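Long-range contacts in flavodoxin (Streptococcus pneumoniae, PDB 5LJI), which binds flavin mononucleotide and probably serves as a low-potential electron donor to a number of redox enzymes: residues V7-T12 and A55-G60; Y85-S90 and K100-F105. One frame throughout, in Å; residues are numbered along the deposited sequence.

Contact 1 of 2, residues V7-T12 and A55-G60; sequences VFASMT and ATYTYG. With FMN (flavin mononucleotide), chain C.
Tyr-57 and Met-11 meet where two neighbouring parallel strands run out into cofactor-binding loops. With its CG between the backbone N and carbonyl carbon (chi1 60°), the tyrosine ring turns toward 7-12 and sets its edge there, CD1 3.5 Å from Ala-9 O and CE1 3.7 Å from Ser-10 N, while Met-11 CB packs beside the phenol OH. The phosphate oxygen O2P of the FMN sits above one face, offset toward the rim. Further out, the selenium of Met-11 makes an oblique Met-aromatic contact with the Tyr-59 ring, and its methyl CE packs 4.0 Å from Tyr-59 CE1; that same CE1 of Tyr-59 is 3.4 Å from flavin C8.

Behind this shell the strands are paired in parallel: Ala-55 N donates to Val-7 O, and Ala-9 N to Ala-55 O at 3.2 Å, nearly in line with that carbonyl. Phe-8 and Ala-55 put their CB atoms on the same sheet face, 3.9 Å apart. Glu-67 takes the hydrogen bond of Tyr-57 OH.

Two backbone bonds grip the phosphate: Met-11 N donates to FMN O2P at 2.7 Å, and Thr-12 N donates to the same oxygen. The hydroxyls of Ser-10 and Thr-12 lie against O3P and O1P, at distances too short for face value; Asn-14 and Thr-15 also bond FMN. Such a cradle, characteristic of the flavodoxin phosphate loop, can hold the anion without a cationic side chain from these segments.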
# COMPACT_ATOMS: atom_id res chain seq x y z
N VAL A 7 2.02 -5.42 -0.87
CA VAL A 7 3.00 -5.34 -1.92
C VAL A 7 3.70 -3.97 -1.94
O VAL A 7 3.04 -2.94 -1.97
CB VAL A 7 2.33 -5.64 -3.30
CG1 VAL A 7 3.38 -5.54 -4.39
CG2 VAL A 7 1.69 -7.04 -3.34
N PHE A 8 5.04 -3.96 -1.90
CA PHE A 8 5.82 -2.74 -1.80
C PHE A 8 6.92 -2.59 -2.90
O PHE A 8 7.43 -3.57 -3.44
CB PHE A 8 6.45 -2.63 -0.42
CG PHE A 8 7.66 -3.50 -0.21
CD1 PHE A 8 7.52 -4.84 0.18
CD2 PHE A 8 8.96 -3.02 -0.47
CE1 PHE A 8 8.64 -5.68 0.29
CE2 PHE A 8 10.10 -3.84 -0.31
CZ PHE A 8 9.93 -5.18 0.07
N ALA A 9 7.27 -1.34 -3.20
CA ALA A 9 8.48 -1.01 -3.97
C ALA A 9 9.27 -0.06 -3.10
O ALA A 9 8.69 0.75 -2.38
CB ALA A 9 8.11 -0.33 -5.26
N SER A 10 10.58 -0.25 -3.07
CA SER A 10 11.47 0.59 -2.28
C SER A 10 12.88 0.49 -2.83
O SER A 10 13.42 -0.61 -2.97
CB SER A 10 11.48 0.16 -0.82
OG SER A 10 12.23 1.10 -0.04
N MSE A 11 13.49 1.63 -3.12
CA MSE A 11 14.83 1.66 -3.64
C MSE A 11 15.80 1.91 -2.53
O MSE A 11 16.86 1.35 -2.51
CB MSE A 11 14.89 2.79 -4.64
CG MSE A 11 15.94 2.57 -5.71
SE MSE A 11 15.73 3.99 -7.08
CE MSE A 11 16.25 5.56 -6.01
N THR A 12 15.45 2.76 -1.58
CA THR A 12 16.36 3.07 -0.51
C THR A 12 15.78 2.74 0.84
O THR A 12 16.27 3.20 1.85
CB THR A 12 16.76 4.57 -0.55
OG1 THR A 12 15.66 5.40 -0.18
CG2 THR A 12 17.21 4.95 -1.95
N ALA A 55 2.21 -0.35 -0.92
CA ALA A 55 3.11 0.59 -0.26
C ALA A 55 4.09 1.07 -1.30
O ALA A 55 4.79 0.23 -1.91
CB ALA A 55 3.79 -0.10 0.89
N THR A 56 4.02 2.36 -1.70
CA THR A 56 4.86 2.84 -2.83
C THR A 56 5.57 4.11 -2.53
O THR A 56 5.02 4.94 -1.80
CB THR A 56 4.14 3.45 -4.07
OG1 THR A 56 2.72 3.58 -3.93
CG2 THR A 56 4.66 2.93 -5.32
N TYR A 57 6.71 4.34 -3.18
CA TYR A 57 7.30 5.67 -3.19
C TYR A 57 6.86 6.36 -4.50
O TYR A 57 6.22 5.73 -5.36
CB TYR A 57 8.85 5.68 -3.04
CG TYR A 57 9.65 4.95 -4.10
CD1 TYR A 57 9.79 3.55 -4.08
CD2 TYR A 57 10.27 5.65 -5.13
CE1 TYR A 57 10.54 2.88 -5.10
CE2 TYR A 57 11.03 4.98 -6.09
CZ TYR A 57 11.17 3.60 -6.08
OH TYR A 57 11.94 2.97 -7.07
N THR A 58 7.19 7.64 -4.62
CA THR A 58 6.94 8.39 -5.86
C THR A 58 8.21 8.97 -6.43
O THR A 58 9.16 9.32 -5.72
CB THR A 58 5.64 9.26 -5.89
OG1 THR A 58 5.81 10.59 -6.52
CG2 THR A 58 4.90 9.32 -4.64
N TYR A 59 8.31 8.87 -7.72
CA TYR A 59 9.60 9.09 -8.35
C TYR A 59 9.41 9.83 -9.68
O TYR A 59 8.92 9.27 -10.63
CB TYR A 59 10.28 7.74 -8.56
CG TYR A 59 11.78 7.85 -8.72
CD1 TYR A 59 12.60 8.22 -7.65
CD2 TYR A 59 12.39 7.62 -9.96
CE1 TYR A 59 13.97 8.34 -7.81
CE2 TYR A 59 13.76 7.73 -10.13
CZ TYR A 59 14.55 8.10 -9.05
OH TYR A 59 15.93 8.19 -9.22
N GLY A 60 9.69 11.12 -9.69
CA GLY A 60 9.58 11.92 -10.94
C GLY A 60 8.16 12.24 -11.39
O GLY A 60 7.15 11.88 -10.72
N1 FMN C . 8.66 12.33 -3.72
C2 FMN C . 7.42 12.76 -3.94
O2 FMN C . 6.57 12.83 -3.00
N3 FMN C . 7.09 13.17 -5.17
C4 FMN C . 7.92 13.20 -6.23
O4 FMN C . 7.59 13.67 -7.34
C4A FMN C . 9.28 12.72 -6.06
N5 FMN C . 10.18 12.71 -7.05
C5A FMN C . 11.41 12.27 -6.80
C6 FMN C . 12.33 12.23 -7.81
C7 FMN C . 13.61 11.76 -7.55
C7M FMN C . 14.64 11.74 -8.65
C8 FMN C . 13.99 11.28 -6.20
C8M FMN C . 15.39 10.77 -5.90
C9 FMN C . 13.07 11.32 -5.18
C9A FMN C . 11.78 11.76 -5.44
N10 FMN C . 10.86 11.78 -4.44
C10 FMN C . 9.59 12.28 -4.70
C1' FMN C . 11.14 11.35 -3.06
C2' FMN C . 11.22 9.81 -2.89
O2' FMN C . 9.99 9.17 -3.24
C3' FMN C . 11.63 9.59 -1.42
O3' FMN C . 13.05 9.78 -1.48
C4' FMN C . 11.28 8.20 -0.88
O4' FMN C . 11.61 8.23 0.49
C5' FMN C . 11.99 7.06 -1.58
O5' FMN C . 11.46 5.79 -1.15
P FMN C . 12.38 4.50 -0.90
O1P FMN C . 13.35 4.90 0.20
O2P FMN C . 13.11 4.10 -2.17
O3P FMN C . 11.36 3.42 -0.36

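Contact 2 of 2, residues Y85-S90 and K100-F105; sequences YGVVGS and KAVDDF. With FMN (flavin mononucleotide), chain C.
Val-102 presses both of its methyl groups against strand 85-90, and the closest approach is made at a residue without a side chain. Its CG2 reaches 3.5 Å from Gly-89 CA and lies against the peptide that links Val-88 to Gly-89, so the helix rests directly on the strand backbone there. The other methyl, CG1, held anti to the backbone N (chi1 168°), meets Val-87 CG1 at 3.8 Å. Val-87 CG1 also touches Phe-105 CB and lies 3.7 Å from Val-102 O. No hydrogen bond crosses; methyl groups pack against one another and against backbone.

The partly exposed residues of the helix differ in character: Asp-103 points away from the strand and forms a salt bridge with Lys-122, and Lys-100 forms another with Glu-63. The Phe-105 ring, past its CB, leads away from the strand to an edge-to-face meeting with Tyr-72.

The axes of strand 85-90 and helix segment 100-105 approach to 7.6 Å and run nearly antiparallel, at 164°, as befits the first half of a right-handed beta-alpha-beta crossover in the flavodoxin fold. Helix 100-111 also touches strand 51-57 through Phe-105 and strand 115-124 through Val-102, while Val-88 points away and meets Ile-18 of helix 14-28.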
# COMPACT_ATOMS: atom_id res chain seq x y z
N TYR A 85 -9.10 -2.48 0.60
CA TYR A 85 -7.80 -2.00 0.17
C TYR A 85 -7.39 -0.81 1.00
O TYR A 85 -8.24 -0.15 1.58
CB TYR A 85 -7.79 -1.66 -1.32
CG TYR A 85 -8.35 -0.29 -1.70
CD1 TYR A 85 -7.52 0.84 -1.67
CD2 TYR A 85 -9.70 -0.11 -2.08
CE1 TYR A 85 -7.99 2.07 -1.98
CE2 TYR A 85 -10.18 1.16 -2.46
CZ TYR A 85 -9.30 2.23 -2.40
OH TYR A 85 -9.64 3.50 -2.69
N GLY A 86 -6.08 -0.56 1.05
CA GLY A 86 -5.51 0.64 1.62
C GLY A 86 -4.19 0.86 0.93
O GLY A 86 -3.61 -0.09 0.37
N VAL A 87 -3.76 2.12 0.91
CA VAL A 87 -2.54 2.56 0.22
C VAL A 87 -1.72 3.42 1.16
O VAL A 87 -2.26 4.30 1.86
CB VAL A 87 -2.82 3.32 -1.11
CG1 VAL A 87 -1.55 3.45 -1.95
CG2 VAL A 87 -3.84 2.60 -1.98
N VAL A 88 -0.41 3.15 1.20
CA VAL A 88 0.56 3.97 1.96
C VAL A 88 1.79 4.21 1.11
O VAL A 88 2.02 3.50 0.13
CB VAL A 88 1.00 3.26 3.28
CG1 VAL A 88 -0.22 2.94 4.16
CG2 VAL A 88 1.85 2.01 3.01
N GLY A 89 2.61 5.17 1.50
CA GLY A 89 3.71 5.58 0.65
C GLY A 89 4.70 6.49 1.33
O GLY A 89 4.40 7.10 2.33
N SER A 90 5.90 6.56 0.76
CA SER A 90 6.90 7.51 1.12
C SER A 90 7.16 8.38 -0.09
O SER A 90 7.22 7.94 -1.22
CB SER A 90 8.22 6.86 1.53
OG SER A 90 9.15 7.85 1.94
N LYS A 100 2.25 11.43 -4.66
CA LYS A 100 1.37 11.12 -5.80
C LYS A 100 1.10 9.69 -6.19
O LYS A 100 -0.02 9.36 -6.61
CB LYS A 100 1.97 11.69 -7.04
CG LYS A 100 1.39 12.99 -7.39
CD LYS A 100 0.10 12.83 -8.13
CE LYS A 100 0.04 14.02 -9.08
NZ LYS A 100 -0.59 13.66 -10.39
N ALA A 101 2.12 8.84 -6.14
CA ALA A 101 1.90 7.42 -6.54
C ALA A 101 0.86 6.80 -5.62
O ALA A 101 0.11 5.92 -6.03
CB ALA A 101 3.18 6.56 -6.63
N VAL A 102 0.79 7.28 -4.38
CA VAL A 102 -0.27 6.84 -3.45
C VAL A 102 -1.69 7.15 -4.01
O VAL A 102 -2.56 6.28 -4.06
CB VAL A 102 -0.10 7.45 -2.04
CG1 VAL A 102 -1.36 7.20 -1.22
CG2 VAL A 102 1.12 6.85 -1.33
N ASP A 103 -1.93 8.41 -4.40
CA ASP A 103 -3.18 8.78 -5.06
C ASP A 103 -3.43 8.00 -6.36
O ASP A 103 -4.58 7.62 -6.68
CB ASP A 103 -3.15 10.26 -5.44
CG ASP A 103 -3.10 11.17 -4.24
OD1 ASP A 103 -3.40 10.79 -3.08
OD2 ASP A 103 -2.72 12.32 -4.48
N ASP A 104 -2.39 7.75 -7.13
CA ASP A 104 -2.56 6.95 -8.33
C ASP A 104 -3.06 5.56 -7.98
O ASP A 104 -4.02 5.06 -8.59
CB ASP A 104 -1.28 6.85 -9.13
CG ASP A 104 -0.76 8.20 -9.57
OD1 ASP A 104 -1.58 9.12 -9.71
OD2 ASP A 104 0.46 8.39 -9.79
N PHE A 105 -2.42 4.90 -7.02
CA PHE A 105 -2.84 3.52 -6.66
C PHE A 105 -4.24 3.52 -6.06
O PHE A 105 -4.99 2.54 -6.17
CB PHE A 105 -1.86 2.82 -5.69
CG PHE A 105 -0.83 1.99 -6.39
CD1 PHE A 105 -1.15 0.71 -6.87
CD2 PHE A 105 0.42 2.47 -6.60
CE1 PHE A 105 -0.22 -0.06 -7.57
CE2 PHE A 105 1.38 1.69 -7.30
CZ PHE A 105 1.05 0.44 -7.80
N1 FMN C . 8.66 12.33 -3.72
C2 FMN C . 7.42 12.76 -3.94
O2 FMN C . 6.57 12.83 -3.00
N3 FMN C . 7.09 13.17 -5.17
C4 FMN C . 7.92 13.20 -6.23
O4 FMN C . 7.59 13.67 -7.34
C4A FMN C . 9.28 12.72 -6.06
N5 FMN C . 10.18 12.71 -7.05
C5A FMN C . 11.41 12.27 -6.80
C6 FMN C . 12.33 12.23 -7.81
C7 FMN C . 13.61 11.76 -7.55
C7M FMN C . 14.64 11.74 -8.65
C8 FMN C . 13.99 11.28 -6.20
C8M FMN C . 15.39 10.77 -5.90
C9 FMN C . 13.07 11.32 -5.18
C9A FMN C . 11.78 11.76 -5.44
N10 FMN C . 10.86 11.78 -4.44
C10 FMN C . 9.59 12.28 -4.70
C1' FMN C . 11.14 11.35 -3.06
C2' FMN C . 11.22 9.81 -2.89
O2' FMN C . 9.99 9.17 -3.24
C3' FMN C . 11.63 9.59 -1.42
O3' FMN C . 13.05 9.78 -1.48
C4' FMN C . 11.28 8.20 -0.88
O4' FMN C . 11.61 8.23 0.49
C5' FMN C . 11.99 7.06 -1.58
O5' FMN C . 11.46 5.79 -1.15
P FMN C . 12.38 4.50 -0.90
O1P FMN C . 13.35 4.90 0.20
O2P FMN C . 13.11 4.10 -2.17
O3P FMN C . 11.36 3.42 -0.36

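How the contacts relate
Adjacent strands of one five-stranded parallel sheet carry the two contacts, whose centres are 10 Å apart. Contact 1 closes before contact 2 opens along the chain, yet they join directly: Thr-56 N lies 2.9 Å from Val-88 O, and Thr-56 O 3.2 Å from Ser-90 N, both probable hydrogen bonds. Packing adds to this where Thr-58 CG2 approaches Ala-101 N to 3.2 Å. Both reach the FMN at the carboxyl ends of the strands, but they share out its parts. Contact 1 serves phosphate, ribityl O2' and flavin, whereas contact 2 offers Ser-90 OG, which accepts from ribityl O4' at 2.9 Å. The carboxyl-terminal end of the sheet thereby holds successive sections of the cofactor.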